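Local coordinates for protein ribulose-bisphosphate carboxylase (PDB 4NAS) that belongs to the RuBisCO large-chain family, joining an N-terminal domain to a TIM-barrel domain that binds a calcium ion, in an assembly of two chains, at residues T16-D21 with D73-I78; T90-L95 with G247-A252; D105-L110 with S277-I282; N242-G247 with P268-A273; I286-L291 with D317-H322. All blocks are in the same frame, centred on the assembly; numbering follows the deposited sequence.

Interaction 1 (T16-D21 with D73-I78); sequences TYRLRD and DVVAEI
Y17, L19 and D21 face I78, A76 and V74 as the hydrogen-bonded pairs of an antiparallel ladder, which unites two neighbouring strands in the mixed sheet of the N-terminal domain. Six backbone bonds cross in reciprocal couples. Y17 N reaches I78 O at 2.9 Å, and I78 N returns to Y17 O at 3.0 Å. The couple formed by L19 and A76 follows, then that of D21 and V74. Between them, at the non-hydrogen-bonded pairs R18–E77 and R20–V75, CA-H...O contacts fill in, the shortest being E77 CA to Y17 O at 3.0 Å.

Apolar packing occupies the face of L19, V74, A76 and I78, which helix 26-36 covers through L26 and A30. With chi1 at 54°, L19 holds CG between its backbone N and carbonyl carbon, and its CD2 meets I78 CD1 at 3.5 Å.

Charged groups gather on the other face. The extended R18 lays one face of its guanidinium over V75 CG1, toward the rim of the group, while NH1 forms a salt bridge with E107; E77 is paired with R64. R20 forms salt bridges with D71, through NH2, and with D73, whose carboxylate plane stands 81° from the guanidinium. Of the two D73 oxygens it is OD2 that meets R20: NE is modelled unusually close to D73 OD2, at 2.5 Å, and NH2 adds a weak bond to D73 OD2 of 3.0 Å.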
# COMPACT_ATOMS: atom_id res chain seq x y z
N THR B 16 19.05 0.22 -2.89
CA THR B 16 19.56 -0.54 -4.01
C THR B 16 18.38 -0.97 -4.86
O THR B 16 17.45 -1.59 -4.33
CB THR B 16 20.26 -1.82 -3.53
OG1 THR B 16 21.36 -1.47 -2.69
CG2 THR B 16 20.76 -2.65 -4.71
N TYR B 17 18.43 -0.62 -6.15
CA TYR B 17 17.40 -0.99 -7.12
C TYR B 17 17.96 -1.98 -8.13
O TYR B 17 19.13 -1.89 -8.50
CB TYR B 17 16.89 0.24 -7.88
CG TYR B 17 16.44 1.34 -6.97
CD1 TYR B 17 15.13 1.37 -6.48
CD2 TYR B 17 17.33 2.33 -6.57
CE1 TYR B 17 14.72 2.37 -5.62
CE2 TYR B 17 16.93 3.34 -5.71
CZ TYR B 17 15.64 3.36 -5.25
OH TYR B 17 15.23 4.36 -4.40
N ARG B 18 17.13 -2.94 -8.53
CA ARG B 18 17.42 -3.81 -9.66
C ARG B 18 16.55 -3.32 -10.81
O ARG B 18 15.33 -3.21 -10.67
CB ARG B 18 17.01 -5.26 -9.35
CG ARG B 18 17.23 -6.23 -10.53
CD ARG B 18 16.28 -7.44 -10.47
NE ARG B 18 16.53 -8.41 -11.54
CZ ARG B 18 15.93 -8.41 -12.73
NH1 ARG B 18 15.04 -7.47 -13.04
NH2 ARG B 18 16.23 -9.34 -13.62
N LEU B 19 17.16 -3.05 -11.96
CA LEU B 19 16.40 -2.51 -13.10
C LEU B 19 16.97 -2.96 -14.44
O LEU B 19 18.15 -3.36 -14.52
CB LEU B 19 16.35 -0.99 -13.03
CG LEU B 19 17.68 -0.23 -12.91
CD1 LEU B 19 18.33 0.04 -14.26
CD2 LEU B 19 17.51 1.08 -12.16
N ARG B 20 16.14 -2.89 -15.47
CA ARG B 20 16.57 -3.19 -16.84
C ARG B 20 16.62 -1.90 -17.65
O ARG B 20 15.71 -1.07 -17.57
CB ARG B 20 15.62 -4.19 -17.49
CG ARG B 20 15.93 -4.50 -18.94
CD ARG B 20 15.02 -5.60 -19.47
NE ARG B 20 15.32 -5.89 -20.87
CZ ARG B 20 15.35 -7.11 -21.40
NH1 ARG B 20 15.11 -8.17 -20.64
NH2 ARG B 20 15.63 -7.28 -22.69
N ASP B 21 17.69 -1.71 -18.43
CA ASP B 21 17.80 -0.51 -19.26
C ASP B 21 18.95 -0.69 -20.24
O ASP B 21 19.50 -1.78 -20.36
CB ASP B 21 18.04 0.73 -18.40
CG ASP B 21 17.44 1.99 -19.01
OD1 ASP B 21 17.50 2.15 -20.24
OD2 ASP B 21 16.91 2.82 -18.24
N ASP B 73 19.93 -4.79 -23.96
CA ASP B 73 19.51 -4.37 -22.63
C ASP B 73 20.45 -4.90 -21.57
O ASP B 73 21.07 -5.96 -21.73
CB ASP B 73 18.10 -4.85 -22.32
CG ASP B 73 17.02 -3.98 -22.94
OD1 ASP B 73 17.36 -3.02 -23.67
OD2 ASP B 73 15.84 -4.26 -22.69
N VAL B 74 20.54 -4.17 -20.46
CA VAL B 74 21.34 -4.60 -19.33
C VAL B 74 20.42 -4.78 -18.11
O VAL B 74 19.38 -4.12 -17.99
CB VAL B 74 22.45 -3.56 -19.05
CG1 VAL B 74 21.89 -2.31 -18.38
CG2 VAL B 74 23.51 -4.15 -18.19
N VAL B 75 20.76 -5.71 -17.23
CA VAL B 75 20.15 -5.69 -15.90
C VAL B 75 21.22 -5.19 -14.96
O VAL B 75 22.35 -5.68 -14.97
CB VAL B 75 19.61 -7.05 -15.46
CG1 VAL B 75 19.20 -7.01 -13.98
CG2 VAL B 75 18.42 -7.44 -16.31
N ALA B 76 20.88 -4.18 -14.17
CA ALA B 76 21.85 -3.56 -13.31
C ALA B 76 21.29 -3.27 -11.93
O ALA B 76 20.06 -3.23 -11.73
CB ALA B 76 22.38 -2.28 -13.95
N GLU B 77 22.20 -3.09 -10.98
CA GLU B 77 21.85 -2.57 -9.67
C GLU B 77 22.41 -1.16 -9.57
O GLU B 77 23.52 -0.88 -10.04
CB GLU B 77 22.42 -3.43 -8.55
CG GLU B 77 21.60 -4.69 -8.30
CD GLU B 77 22.11 -5.48 -7.12
OE1 GLU B 77 23.08 -5.03 -6.47
OE2 GLU B 77 21.53 -6.55 -6.84
N ILE B 78 21.63 -0.27 -8.98
CA ILE B 78 22.08 1.09 -8.75
C ILE B 78 21.84 1.35 -7.28
O ILE B 78 20.81 0.93 -6.76
CB ILE B 78 21.26 2.06 -9.59
CG1 ILE B 78 21.58 1.87 -11.07
CG2 ILE B 78 21.52 3.49 -9.17
CD1 ILE B 78 20.67 2.62 -11.98

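Interaction 2 (T90-L95 with G247-A252); sequences TFASLL and GYDVVA
The D249 carboxylate meets the backbone of F91 and A92, where the amino end of helix 91-99 in the N-terminal domain abuts the first turn of helix 248-256 in the TIM-barrel domain. The two short helical segments run roughly antiparallel, at 151°, with axes 10.3 Å apart. D249 has CG anti to its own carbonyl carbon (chi1 -76°), which carries the carboxylate across to the neighbouring helix start. There each oxygen takes one amide proton: F91 N to D249 OD1 is 2.8 Å and A92 N to D249 OD2 is also 2.8 Å. OD2 uses its syn lone pair, whereas OD1 is met on the syn side but somewhat out of the carboxylate plane. This two-pronged grip fixes the rotation of the carboxylate, and the helix amino end probably steadies its negative charge.

T90 occupies the N-cap. Its OG1 lies between the backbone N and carbonyl carbon (chi1 57°), accepts from S93 N in a capping bond, and is also hydrogen-bonded to N88.

The F91 side chain bridges the helices. Y248 CB sits over one face of its ring, offset toward the rim, in a CH-pi contact of 3.6 Å from CB to the F91 ring centroid. D249 and A252 approach the ring edge. The two aromatic rings themselves meet obliquely, and the Y248 hydroxyl runs on to a hydrogen bond with V287 O. The second subunit also packs here, Y246 of that chain touching A92. At the outer edge of the F91 ring, CE2 lies 4.0 Å from A252 CB.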
# COMPACT_ATOMS: atom_id res chain seq x y z
N THR B 90 8.29 9.42 8.90
CA THR B 90 7.14 8.57 8.60
C THR B 90 7.40 7.61 7.46
O THR B 90 8.27 7.84 6.61
CB THR B 90 5.91 9.39 8.22
OG1 THR B 90 6.23 10.22 7.09
CG2 THR B 90 5.43 10.25 9.41
N PHE B 91 6.64 6.52 7.42
CA PHE B 91 6.77 5.59 6.31
C PHE B 91 6.39 6.27 4.98
O PHE B 91 6.99 5.99 3.94
CB PHE B 91 5.91 4.35 6.53
CG PHE B 91 6.41 3.50 7.65
CD1 PHE B 91 7.39 2.54 7.42
CD2 PHE B 91 5.93 3.68 8.94
CE1 PHE B 91 7.85 1.75 8.46
CE2 PHE B 91 6.39 2.89 9.98
CZ PHE B 91 7.35 1.93 9.74
N ALA B 92 5.40 7.16 5.02
CA ALA B 92 5.05 7.91 3.80
C ALA B 92 6.25 8.64 3.21
O ALA B 92 6.48 8.59 2.00
CB ALA B 92 3.93 8.89 4.07
N SER B 93 7.00 9.34 4.05
CA SER B 93 8.11 10.15 3.54
C SER B 93 9.17 9.21 2.98
O SER B 93 9.71 9.45 1.90
CB SER B 93 8.73 10.98 4.65
OG SER B 93 9.36 10.12 5.59
N LEU B 94 9.42 8.13 3.70
CA LEU B 94 10.40 7.15 3.29
C LEU B 94 10.04 6.52 1.94
O LEU B 94 10.85 6.53 1.00
CB LEU B 94 10.53 6.08 4.38
CG LEU B 94 11.45 4.93 3.98
CD1 LEU B 94 12.88 5.47 3.71
CD2 LEU B 94 11.46 3.80 5.03
N LEU B 95 8.83 5.97 1.84
CA LEU B 95 8.40 5.27 0.61
C LEU B 95 8.27 6.19 -0.62
O LEU B 95 8.67 5.83 -1.74
CB LEU B 95 7.09 4.50 0.89
CG LEU B 95 7.37 3.31 1.83
CD1 LEU B 95 6.13 2.44 2.15
CD2 LEU B 95 8.47 2.43 1.24
N GLY B 247 -1.80 0.41 5.91
CA GLY B 247 -0.67 1.31 5.76
C GLY B 247 0.25 1.31 6.97
O GLY B 247 -0.23 1.23 8.10
N TYR B 248 1.56 1.46 6.75
CA TYR B 248 2.49 1.28 7.86
C TYR B 248 2.41 2.39 8.91
O TYR B 248 2.62 2.14 10.11
CB TYR B 248 3.95 1.12 7.38
CG TYR B 248 4.24 -0.12 6.56
CD1 TYR B 248 4.63 -1.31 7.18
CD2 TYR B 248 4.15 -0.10 5.18
CE1 TYR B 248 4.90 -2.45 6.45
CE2 TYR B 248 4.42 -1.24 4.43
CZ TYR B 248 4.81 -2.40 5.07
OH TYR B 248 5.08 -3.53 4.33
N ASP B 249 2.13 3.61 8.47
CA ASP B 249 2.02 4.73 9.40
C ASP B 249 0.83 4.58 10.31
O ASP B 249 0.89 5.02 11.46
CB ASP B 249 1.93 6.07 8.67
CG ASP B 249 3.27 6.52 8.13
OD1 ASP B 249 4.26 6.45 8.89
OD2 ASP B 249 3.33 6.90 6.95
N VAL B 250 -0.26 4.00 9.79
CA VAL B 250 -1.44 3.71 10.59
C VAL B 250 -1.06 2.79 11.73
O VAL B 250 -1.36 3.08 12.89
CB VAL B 250 -2.56 3.02 9.77
CG1 VAL B 250 -3.53 2.32 10.70
CG2 VAL B 250 -3.32 4.02 8.93
N VAL B 251 -0.41 1.67 11.39
CA VAL B 251 0.06 0.71 12.39
C VAL B 251 1.10 1.30 13.34
O VAL B 251 1.10 0.97 14.53
CB VAL B 251 0.59 -0.59 11.71
CG1 VAL B 251 1.04 -1.61 12.74
CG2 VAL B 251 -0.52 -1.18 10.84
N ALA B 252 1.96 2.19 12.84
CA ALA B 252 2.96 2.85 13.69
C ALA B 252 2.36 3.58 14.87
O ALA B 252 2.89 3.52 16.00
CB ALA B 252 3.84 3.82 12.86

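Interaction 3 (D105-L110 with S277-I282); sequences DGEIRL and SPNYGI
A short parallel strand pairing across the two domains is formed by L110 and I282: residues 281-282 of the TIM-barrel domain add to the edge of the N-terminal sheet beside strand 108-114. L110 N donates to G281 O at 2.9 Å, and L110 CD2 touches I282 CG2 at 4.2 Å. One step back, a water stands between the chains, bonded to I108 O at 2.9 Å and to G281 N at 3.1 Å.

R109 runs extended alongside the 277-281 turn. Its NE donates to Y280 O at 3.1 Å; the oxygen lies near the guanidinium plane, although NE stands above the carbonyl plane. A second, weak bond joins R109 NE to S277 O. The turn itself is braced by S277 OG, which accepts from N279 N, an ST turn, and from Y280 N, an ST motif. The Y280 ring reaches back to the loop, with E107 CG over one face and Y280 CE2 3.2 Å from G106 O.

The acid that pairs with R109, E111, belongs to its own N-terminal strand. The barrel domain thus meets a charged guanidinium with neutral carbonyl groups, and no salt bridge joins the two segments.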
# COMPACT_ATOMS: atom_id res chain seq x y z
N ASP B 105 8.69 3.57 -13.04
CA ASP B 105 9.63 3.79 -14.14
C ASP B 105 10.03 2.50 -14.83
O ASP B 105 11.21 2.20 -14.94
CB ASP B 105 10.89 4.54 -13.66
CG ASP B 105 10.59 6.00 -13.28
OD1 ASP B 105 9.48 6.48 -13.58
OD2 ASP B 105 11.48 6.66 -12.69
N GLY B 106 9.03 1.76 -15.29
CA GLY B 106 9.22 0.50 -15.98
C GLY B 106 9.72 -0.65 -15.13
O GLY B 106 9.31 -0.84 -13.98
N GLU B 107 10.61 -1.46 -15.69
CA GLU B 107 11.13 -2.61 -14.95
C GLU B 107 12.17 -2.21 -13.91
O GLU B 107 13.34 -2.06 -14.22
CB GLU B 107 11.72 -3.64 -15.91
CG GLU B 107 12.21 -4.89 -15.20
CD GLU B 107 12.56 -6.00 -16.16
OE1 GLU B 107 12.15 -5.90 -17.34
OE2 GLU B 107 13.26 -6.95 -15.73
N ILE B 108 11.74 -2.04 -12.66
CA ILE B 108 12.64 -1.62 -11.59
C ILE B 108 12.06 -2.16 -10.28
O ILE B 108 10.85 -2.23 -10.15
CB ILE B 108 12.75 -0.08 -11.50
CG1 ILE B 108 13.76 0.33 -10.45
CG2 ILE B 108 11.35 0.60 -11.24
CD1 ILE B 108 14.20 1.79 -10.60
N ARG B 109 12.92 -2.55 -9.35
CA ARG B 109 12.48 -3.16 -8.10
C ARG B 109 13.38 -2.75 -6.96
O ARG B 109 14.62 -2.81 -7.08
CB ARG B 109 12.49 -4.69 -8.27
CG ARG B 109 12.07 -5.52 -7.08
CD ARG B 109 12.17 -7.02 -7.44
NE ARG B 109 11.20 -7.84 -6.72
CZ ARG B 109 11.49 -8.64 -5.71
NH1 ARG B 109 12.74 -8.75 -5.27
NH2 ARG B 109 10.52 -9.33 -5.12
N LEU B 110 12.78 -2.35 -5.84
CA LEU B 110 13.55 -1.99 -4.65
C LEU B 110 13.99 -3.24 -3.87
O LEU B 110 13.14 -4.01 -3.37
CB LEU B 110 12.72 -1.05 -3.76
CG LEU B 110 13.34 -0.63 -2.43
CD1 LEU B 110 14.61 0.20 -2.64
CD2 LEU B 110 12.29 0.18 -1.66
N SER B 277 6.31 -10.45 -7.99
CA SER B 277 7.06 -10.45 -9.22
C SER B 277 8.57 -10.44 -8.94
O SER B 277 9.03 -9.76 -8.03
CB SER B 277 6.69 -9.23 -10.05
OG SER B 277 7.80 -8.81 -10.83
N PRO B 278 9.34 -11.18 -9.74
CA PRO B 278 10.79 -11.13 -9.54
C PRO B 278 11.45 -9.84 -10.06
O PRO B 278 12.58 -9.59 -9.69
CB PRO B 278 11.30 -12.35 -10.33
CG PRO B 278 10.25 -12.61 -11.34
CD PRO B 278 8.95 -12.24 -10.67
N ASN B 279 10.75 -9.05 -10.87
CA ASN B 279 11.36 -7.93 -11.57
C ASN B 279 10.75 -6.56 -11.29
O ASN B 279 11.27 -5.54 -11.75
CB ASN B 279 11.32 -8.17 -13.08
CG ASN B 279 12.00 -9.45 -13.50
OD1 ASN B 279 13.04 -9.82 -12.96
ND2 ASN B 279 11.42 -10.13 -14.46
N TYR B 280 9.65 -6.55 -10.55
CA TYR B 280 8.98 -5.30 -10.18
C TYR B 280 8.70 -5.29 -8.68
O TYR B 280 8.80 -6.33 -8.02
CB TYR B 280 7.65 -5.17 -10.95
CG TYR B 280 7.80 -5.04 -12.47
CD1 TYR B 280 7.98 -6.17 -13.26
CD2 TYR B 280 7.74 -3.80 -13.09
CE1 TYR B 280 8.10 -6.06 -14.64
CE2 TYR B 280 7.87 -3.68 -14.47
CZ TYR B 280 8.04 -4.82 -15.23
OH TYR B 280 8.16 -4.72 -16.59
N GLY B 281 8.35 -4.11 -8.15
CA GLY B 281 7.93 -3.98 -6.76
C GLY B 281 9.01 -3.81 -5.71
O GLY B 281 10.07 -3.25 -5.97
N ILE B 282 8.74 -4.33 -4.52
CA ILE B 282 9.63 -4.22 -3.38
C ILE B 282 9.88 -5.62 -2.83
O ILE B 282 8.92 -6.37 -2.68
CB ILE B 282 8.95 -3.40 -2.26
CG1 ILE B 282 8.51 -2.03 -2.77
CG2 ILE B 282 9.88 -3.23 -1.08
CD1 ILE B 282 7.72 -1.26 -1.76
O HOH W 1 8.08 -1.47 -9.66

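Interaction 4 (N242-G247 with P268-A273); sequences NVVAYG and PAVSGA
With chi1 at 178°, V244 turns CG1 away from its backbone N and toward V270, whose own CG1 is set the same way (chi1 -173°). The two side chains cross at a slant, V244 CG1 lying 4.2 Å from V270 CG1, while the other V244 branch, CG2, rests against S271 CB at 4.1 Å. A245 CB adds a looser touch on V270 CG2.

V270 owes its position to a type II turn from P268 to S271, in which it takes positive phi. S271 N closes the turn on P268 O at 3.0 Å. S271 also directs its hydroxyl at that carbonyl, at a modelled distance too short to weigh.

No direct polar bond joins the two segments; a water does so instead. It accepts from V244 N at 3.2 Å and donates to A269 O at 2.6 Å, tying the first helical turn to the tight turn opposite. Nearby, A269 CB packs against N242 OD1 at 3.4 Å. That buried amide oxygen finds no polar partner in the model.

V96 of the second subunit packs on N242 and A245. N242 also touches E179, a calcium ligand, and a glycerol lies near V244. Residues 242-247 and 268-273 lie at the carboxyl ends of the adjacent parallel strands 238-242 and 264-267, so this is a contact between neighbouring post-strand segments of the TIM barrel, at the end where sites of this fold lie.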
# COMPACT_ATOMS: atom_id res chain seq x y z
N ASN B 242 -4.02 -6.34 9.52
CA ASN B 242 -3.65 -6.34 8.11
C ASN B 242 -2.83 -5.10 7.75
O ASN B 242 -3.34 -4.12 7.18
CB ASN B 242 -4.90 -6.42 7.25
CG ASN B 242 -5.62 -7.75 7.43
OD1 ASN B 242 -5.04 -8.82 7.19
ND2 ASN B 242 -6.87 -7.69 7.87
N VAL B 243 -1.56 -5.17 8.07
CA VAL B 243 -0.72 -3.97 8.04
C VAL B 243 -0.66 -3.28 6.68
O VAL B 243 -0.81 -2.03 6.57
CB VAL B 243 0.69 -4.32 8.50
CG1 VAL B 243 1.55 -3.06 8.54
CG2 VAL B 243 0.61 -4.97 9.88
N VAL B 244 -0.41 -4.06 5.64
CA VAL B 244 -0.27 -3.49 4.31
C VAL B 244 -1.59 -2.89 3.80
O VAL B 244 -1.60 -1.88 3.09
CB VAL B 244 0.32 -4.53 3.28
CG1 VAL B 244 0.42 -3.93 1.84
CG2 VAL B 244 1.70 -5.01 3.75
N ALA B 245 -2.72 -3.50 4.16
CA ALA B 245 -4.01 -2.95 3.74
C ALA B 245 -4.23 -1.57 4.37
O ALA B 245 -4.76 -0.63 3.74
CB ALA B 245 -5.14 -3.89 4.09
N TYR B 246 -3.81 -1.44 5.63
CA TYR B 246 -4.11 -0.20 6.35
C TYR B 246 -3.03 0.86 6.11
O TYR B 246 -3.33 2.05 6.10
CB TYR B 246 -4.24 -0.47 7.83
CG TYR B 246 -5.65 -0.76 8.27
CD1 TYR B 246 -6.63 0.22 8.19
CD2 TYR B 246 -6.00 -2.01 8.78
CE1 TYR B 246 -7.92 -0.03 8.60
CE2 TYR B 246 -7.31 -2.27 9.20
CZ TYR B 246 -8.26 -1.28 9.10
OH TYR B 246 -9.55 -1.50 9.53
N GLY B 247 -1.80 0.41 5.91
CA GLY B 247 -0.67 1.31 5.76
C GLY B 247 0.25 1.31 6.97
O GLY B 247 -0.23 1.23 8.10
N PRO B 268 0.24 -10.73 6.69
CA PRO B 268 0.78 -10.22 5.42
C PRO B 268 -0.21 -9.98 4.29
O PRO B 268 0.26 -9.80 3.17
CB PRO B 268 1.73 -11.34 4.97
CG PRO B 268 1.15 -12.55 5.55
CD PRO B 268 0.61 -12.14 6.90
N ALA B 269 -1.52 -10.03 4.55
CA ALA B 269 -2.52 -9.83 3.50
C ALA B 269 -2.16 -8.66 2.60
O ALA B 269 -1.77 -7.59 3.10
CB ALA B 269 -3.90 -9.62 4.11
N VAL B 270 -2.25 -8.88 1.29
CA VAL B 270 -1.99 -7.87 0.24
C VAL B 270 -0.51 -7.71 -0.15
O VAL B 270 -0.20 -7.22 -1.23
CB VAL B 270 -2.66 -6.48 0.55
CG1 VAL B 270 -2.51 -5.53 -0.65
CG2 VAL B 270 -4.16 -6.65 0.87
N SER B 271 0.39 -8.16 0.71
CA SER B 271 1.83 -7.90 0.51
C SER B 271 2.34 -8.52 -0.77
O SER B 271 3.24 -7.97 -1.40
CB SER B 271 2.63 -8.46 1.68
OG SER B 271 2.36 -9.85 1.85
N GLY B 272 1.79 -9.67 -1.14
CA GLY B 272 2.20 -10.32 -2.37
C GLY B 272 2.00 -9.48 -3.61
O GLY B 272 2.61 -9.73 -4.65
N ALA B 273 1.12 -8.48 -3.54
CA ALA B 273 0.94 -7.59 -4.67
C ALA B 273 2.16 -6.70 -4.86
O ALA B 273 2.32 -6.11 -5.92
CB ALA B 273 -0.33 -6.72 -4.51
O HOH W 2 -1.51 -7.04 5.64

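Interaction 5 (I286-L291 with D317-H322); sequences IVLGQL and DRLLQH
L288, G289 and Q290 pack on L319 and H322 between two helices of the TIM-barrel domain, 284-295 and 313-324, which precede and follow barrel strand 299-303. The short helical segments run in similar directions, 25° apart, with an axis separation of 7.7 Å.

The first segment opens with a wider, pi-type turn: L291 N bonds to I286 O at 3.0 Å, five residues back. Within this turn L288 comes first to the interface. Its CB meets L319 CD1 at 3.6 Å, an apolar contact continued on the barrel side by F302, which touches both leucines.

G289 follows at the tightest point. Having no side chain, it lets the backbones draw together until G289 CA is 4.8 Å from L319 CA. Its CA abuts L319 CG, and its carbonyl carbon lies 3.7 Å from H322 CB.

Q290 ends the contact. Its backbone N is 3.5 Å from H322 CB, and its side chain runs out extended over the imidazole. CG stands anti to the backbone N (chi1 -171°), which carries the amide past the ring, their planes 19° apart and stacked. Q290 NE2 donates to L113 O, reaching the N-terminal sheet, while H322 NE2 is hydrogen-bonded to D285, one residue before the first segment on the same helix, a further link between the two helices. These bonds probably limit the rotation of the two flat groups. Closer to the backbone than the amide, Q290 CB makes a CH-pi contact over the middle of the ring, 3.7 Å from the H322 centroid.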
# COMPACT_ATOMS: atom_id res chain seq x y z
N ILE B 286 11.77 -6.74 2.83
CA ILE B 286 11.58 -5.36 3.24
C ILE B 286 10.13 -5.22 3.69
O ILE B 286 9.85 -4.73 4.78
CB ILE B 286 11.90 -4.37 2.08
CG1 ILE B 286 13.38 -4.43 1.71
CG2 ILE B 286 11.43 -2.91 2.41
CD1 ILE B 286 13.72 -3.66 0.40
N VAL B 287 9.22 -5.71 2.85
CA VAL B 287 7.77 -5.55 3.08
C VAL B 287 7.30 -6.28 4.36
O VAL B 287 6.57 -5.73 5.19
CB VAL B 287 6.97 -6.08 1.88
CG1 VAL B 287 5.46 -6.01 2.15
CG2 VAL B 287 7.32 -5.31 0.60
N LEU B 288 7.76 -7.52 4.51
CA LEU B 288 7.33 -8.36 5.64
C LEU B 288 8.33 -8.40 6.78
O LEU B 288 8.05 -9.00 7.82
CB LEU B 288 7.05 -9.79 5.15
CG LEU B 288 5.96 -9.85 4.09
CD1 LEU B 288 5.79 -11.27 3.54
CD2 LEU B 288 4.64 -9.35 4.68
N GLY B 289 9.49 -7.78 6.62
CA GLY B 289 10.50 -7.94 7.65
C GLY B 289 10.95 -6.64 8.26
O GLY B 289 10.57 -6.28 9.39
N GLN B 290 11.75 -5.93 7.49
CA GLN B 290 12.30 -4.64 7.89
C GLN B 290 11.22 -3.64 8.28
O GLN B 290 11.26 -3.08 9.37
CB GLN B 290 13.13 -4.08 6.73
CG GLN B 290 13.96 -2.83 7.07
CD GLN B 290 14.96 -2.50 5.97
OE1 GLN B 290 14.71 -2.76 4.79
NE2 GLN B 290 16.09 -1.91 6.34
N LEU B 291 10.28 -3.40 7.39
CA LEU B 291 9.21 -2.43 7.63
C LEU B 291 8.26 -2.83 8.77
O LEU B 291 7.78 -1.97 9.53
CB LEU B 291 8.40 -2.25 6.35
CG LEU B 291 9.17 -1.63 5.18
CD1 LEU B 291 8.23 -1.24 4.06
CD2 LEU B 291 9.94 -0.44 5.66
N ASP B 317 15.72 -15.76 4.51
CA ASP B 317 16.83 -15.50 5.43
C ASP B 317 16.95 -14.02 5.77
O ASP B 317 17.15 -13.67 6.94
CB ASP B 317 18.16 -15.98 4.85
CG ASP B 317 18.25 -17.48 4.72
OD1 ASP B 317 17.44 -18.21 5.35
OD2 ASP B 317 19.15 -17.93 3.99
N ARG B 318 16.86 -13.15 4.77
CA ARG B 318 16.98 -11.71 5.01
C ARG B 318 15.84 -11.19 5.88
O ARG B 318 16.02 -10.27 6.70
CB ARG B 318 16.95 -10.94 3.69
CG ARG B 318 18.23 -11.11 2.88
CD ARG B 318 18.15 -10.31 1.54
NE ARG B 318 19.35 -10.53 0.75
CZ ARG B 318 19.43 -10.39 -0.58
NH1 ARG B 318 18.37 -10.02 -1.28
NH2 ARG B 318 20.57 -10.63 -1.20
N LEU B 319 14.66 -11.77 5.66
CA LEU B 319 13.47 -11.47 6.44
C LEU B 319 13.74 -11.76 7.90
O LEU B 319 13.55 -10.88 8.74
CB LEU B 319 12.24 -12.23 5.91
CG LEU B 319 10.87 -11.71 6.39
CD1 LEU B 319 9.75 -12.13 5.46
CD2 LEU B 319 10.55 -12.13 7.83
N LEU B 320 14.17 -12.99 8.21
CA LEU B 320 14.43 -13.37 9.60
C LEU B 320 15.47 -12.46 10.24
O LEU B 320 15.32 -12.02 11.39
CB LEU B 320 14.86 -14.84 9.71
CG LEU B 320 14.97 -15.33 11.17
CD1 LEU B 320 13.61 -15.29 11.85
CD2 LEU B 320 15.57 -16.73 11.26
N GLN B 321 16.54 -12.19 9.51
CA GLN B 321 17.58 -11.32 10.02
C GLN B 321 17.01 -9.90 10.30
O GLN B 321 17.43 -9.23 11.24
CB GLN B 321 18.76 -11.28 9.05
CG GLN B 321 20.00 -10.60 9.62
CD GLN B 321 20.58 -11.34 10.82
OE1 GLN B 321 20.27 -12.51 11.07
NE2 GLN B 321 21.42 -10.64 11.58
N HIS B 322 16.04 -9.46 9.51
CA HIS B 322 15.42 -8.16 9.79
C HIS B 322 14.67 -8.20 11.13
O HIS B 322 14.73 -7.26 11.92
CB HIS B 322 14.45 -7.72 8.69
CG HIS B 322 15.11 -7.19 7.47
ND1 HIS B 322 16.09 -6.22 7.50
CD2 HIS B 322 14.91 -7.47 6.16
CE1 HIS B 322 16.48 -5.95 6.27
NE2 HIS B 322 15.77 -6.69 5.44

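In the fold
Interactions 2, 4 and 5 are buried, whereas interactions 1 and 3 lie farther out, partly buried, on one mixed sheet. Those two touch directly: R18 O probably accepts from R109 N, and strand 12-22 lies between strands 73-83 and 108-114. Salt bridges mark this outer region; the inner contacts combine apolar packing with a carboxylate on a helix end in interaction 2 and a bridging water in interaction 4. Interactions 2 and 3 join the two domains, while 4 and 5 stay within the barrel domain. V287 of interaction 5 also reaches interactions 2, 3 and 4. The second subunit reaches interactions 2, 3 and 4.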